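Local coordinates for superoxide dismutase (Candida albicans, PDB 4GUN), which probably protects the cell from oxygen radicals as a manganese-dependent superoxide dismutase, converting superoxide to hydrogen peroxide and molecular oxygen, at residues 22-26 and 27-31. The protein carries 2 engineered substitutions. Sequence-based numbering, arbitrary orientation.
Sequences PYISK and EINDL
Ser25 and Asn29 join the extended backbone of Ile24 and Ser25 to the first turn of helix 26-56, Asn29 N donating to Ser25 O at 3.0 Å. One residue further on, Asp30 N reaches Lys26 O at 2.7 Å. Ser25 is the N-cap: its OG accepts from Ile28 N at 3.2 Å in a nearly straight bond (168°). The hydroxyl gets there because chi1 of 76° places OG with the backbone N on one flank and C on the other, turned toward an amide at the start of the helix. Beyond this bond, OG packs against CG1 of Ile28 at 3.7 Å. Glu27, bent at chi2, folds its carboxylate back over the start of the helix, with OE1 3.7 Å from Ser25 CB and OE2 beside CB of Lys26. On the buried side, the CG2 methyl of Ile24 meets Asn29 OD1 at 3.3 Å, the Ile24 side chain lying almost perpendicular to that of Asn29, and also touches the CG2 methyl of Ile28. The amide of Asn29 is held from elsewhere, ND2 donating to Leu17 O, while Ile28 packs on Leu178 and Gln179 of helix 177-180. This is a serine N-cap opening the first long helix of the alpha-hairpin domain of iron/manganese superoxide dismutases, about two turns before the manganese ligand His32.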
loop_
_atom_site.group_PDB
_atom_site.type_symbol
_atom_site.label_atom_id
_atom_site.label_comp_id
_atom_site.label_asym_id
_atom_site.label_seq_id
_atom_site.Cartn_x
_atom_site.Cartn_y
_atom_site.Cartn_z
ATOM N N PRO A 22 -29.421 2.760 22.397
ATOM C CA PRO A 22 -28.675 4.023 22.241
ATOM C C PRO A 22 -27.244 3.892 21.714
ATOM O O PRO A 22 -26.505 4.871 21.736
ATOM C CB PRO A 22 -28.696 4.592 23.670
ATOM C CG PRO A 22 -28.592 3.360 24.541
ATOM C CD PRO A 22 -29.345 2.269 23.795
ATOM N N TYR A 23 -26.844 2.690 21.284
ATOM C CA TYR A 23 -25.481 2.375 20.841
ATOM C C TYR A 23 -25.165 2.891 19.431
ATOM O O TYR A 23 -24.165 3.588 19.250
ATOM C CB TYR A 23 -25.192 0.866 21.048
ATOM C CG TYR A 23 -25.614 0.397 22.430
ATOM C CD1 TYR A 23 -24.984 0.885 23.577
ATOM C CD2 TYR A 23 -26.708 -0.440 22.598
ATOM C CE1 TYR A 23 -25.411 0.515 24.851
ATOM C CE2 TYR A 23 -27.148 -0.814 23.871
ATOM C CZ TYR A 23 -26.494 -0.335 24.993
ATOM O OH TYR A 23 -26.879 -0.741 26.249
ATOM N N ILE A 24 -26.044 2.597 18.459
ATOM C CA ILE A 24 -25.958 3.066 17.065
ATOM C C ILE A 24 -27.336 3.672 16.724
ATOM O O ILE A 24 -28.360 3.013 16.903
ATOM C CB ILE A 24 -25.530 1.958 16.047
ATOM C CG1 ILE A 24 -24.271 1.174 16.542
ATOM C CG2 ILE A 24 -25.315 2.584 14.643
ATOM C CD1 ILE A 24 -23.855 -0.011 15.687
ATOM N N SER A 25 -27.362 4.937 16.283
ATOM C CA SER A 25 -28.635 5.607 16.010
ATOM C C SER A 25 -29.310 5.154 14.718
ATOM O O SER A 25 -28.635 4.650 13.808
ATOM C CB SER A 25 -28.454 7.124 16.015
ATOM O OG SER A 25 -27.816 7.562 14.823
ATOM N N LYS A 26 -30.648 5.375 14.628
ATOM C CA LYS A 26 -31.426 5.095 13.414
ATOM C C LYS A 26 -30.846 5.927 12.258
ATOM O O LYS A 26 -30.749 5.440 11.137
ATOM C CB LYS A 26 -32.913 5.466 13.609
ATOM C CG LYS A 26 -33.731 5.311 12.336
ATOM C CD LYS A 26 -35.221 5.324 12.548
ATOM C CE LYS A 26 -35.892 5.423 11.195
ATOM N NZ LYS A 26 -37.350 5.651 11.321
ATOM N N GLU A 27 -30.457 7.187 12.552
ATOM C CA GLU A 27 -29.936 8.154 11.579
ATOM C C GLU A 27 -28.678 7.634 10.884
ATOM O O GLU A 27 -28.635 7.624 9.649
ATOM C CB GLU A 27 -29.761 9.547 12.231
ATOM C CG GLU A 27 -31.091 10.209 12.614
ATOM C CD GLU A 27 -31.967 9.438 13.592
ATOM O OE1 GLU A 27 -31.415 8.908 14.586
ATOM O OE2 GLU A 27 -33.178 9.276 13.309
ATOM N N ILE A 28 -27.723 7.072 11.665
ATOM C CA ILE A 28 -26.526 6.402 11.108
ATOM C C ILE A 28 -26.966 5.163 10.313
ATOM O O ILE A 28 -26.642 5.070 9.143
ATOM C CB ILE A 28 -25.468 6.038 12.196
ATOM C CG1 ILE A 28 -24.797 7.302 12.767
ATOM C CG2 ILE A 28 -24.413 5.039 11.637
ATOM C CD1 ILE A 28 -24.078 7.063 14.120
ATOM N N ASN A 29 -27.725 4.230 10.942
ATOM C CA ASN A 29 -28.193 3.003 10.288
ATOM C C ASN A 29 -28.923 3.233 8.951
ATOM O O ASN A 29 -28.661 2.536 7.974
ATOM C CB ASN A 29 -29.038 2.159 11.262
ATOM C CG ASN A 29 -28.246 1.452 12.348
ATOM O OD1 ASN A 29 -27.054 1.179 12.204
ATOM N ND2 ASN A 29 -28.903 1.093 13.449
ATOM N N ASP A 30 -29.809 4.233 8.888
ATOM C CA ASP A 30 -30.537 4.526 7.641
ATOM C C ASP A 30 -29.586 4.949 6.499
ATOM O O ASP A 30 -29.731 4.488 5.368
ATOM C CB ASP A 30 -31.612 5.598 7.869
ATOM C CG ASP A 30 -32.622 5.691 6.741
ATOM O OD1 ASP A 30 -32.659 4.770 5.898
ATOM O OD2 ASP A 30 -33.402 6.653 6.729
ATOM N N LEU A 31 -28.609 5.799 6.804
ATOM C CA LEU A 31 -27.629 6.238 5.797
ATOM C C LEU A 31 -26.678 5.106 5.476
ATOM O O LEU A 31 -26.361 4.860 4.305
ATOM C CB LEU A 31 -26.826 7.431 6.312
ATOM C CG LEU A 31 -27.570 8.749 6.378
ATOM C CD1 LEU A 31 -26.784 9.754 7.204
ATOM C CD2 LEU A 31 -27.882 9.290 4.976
#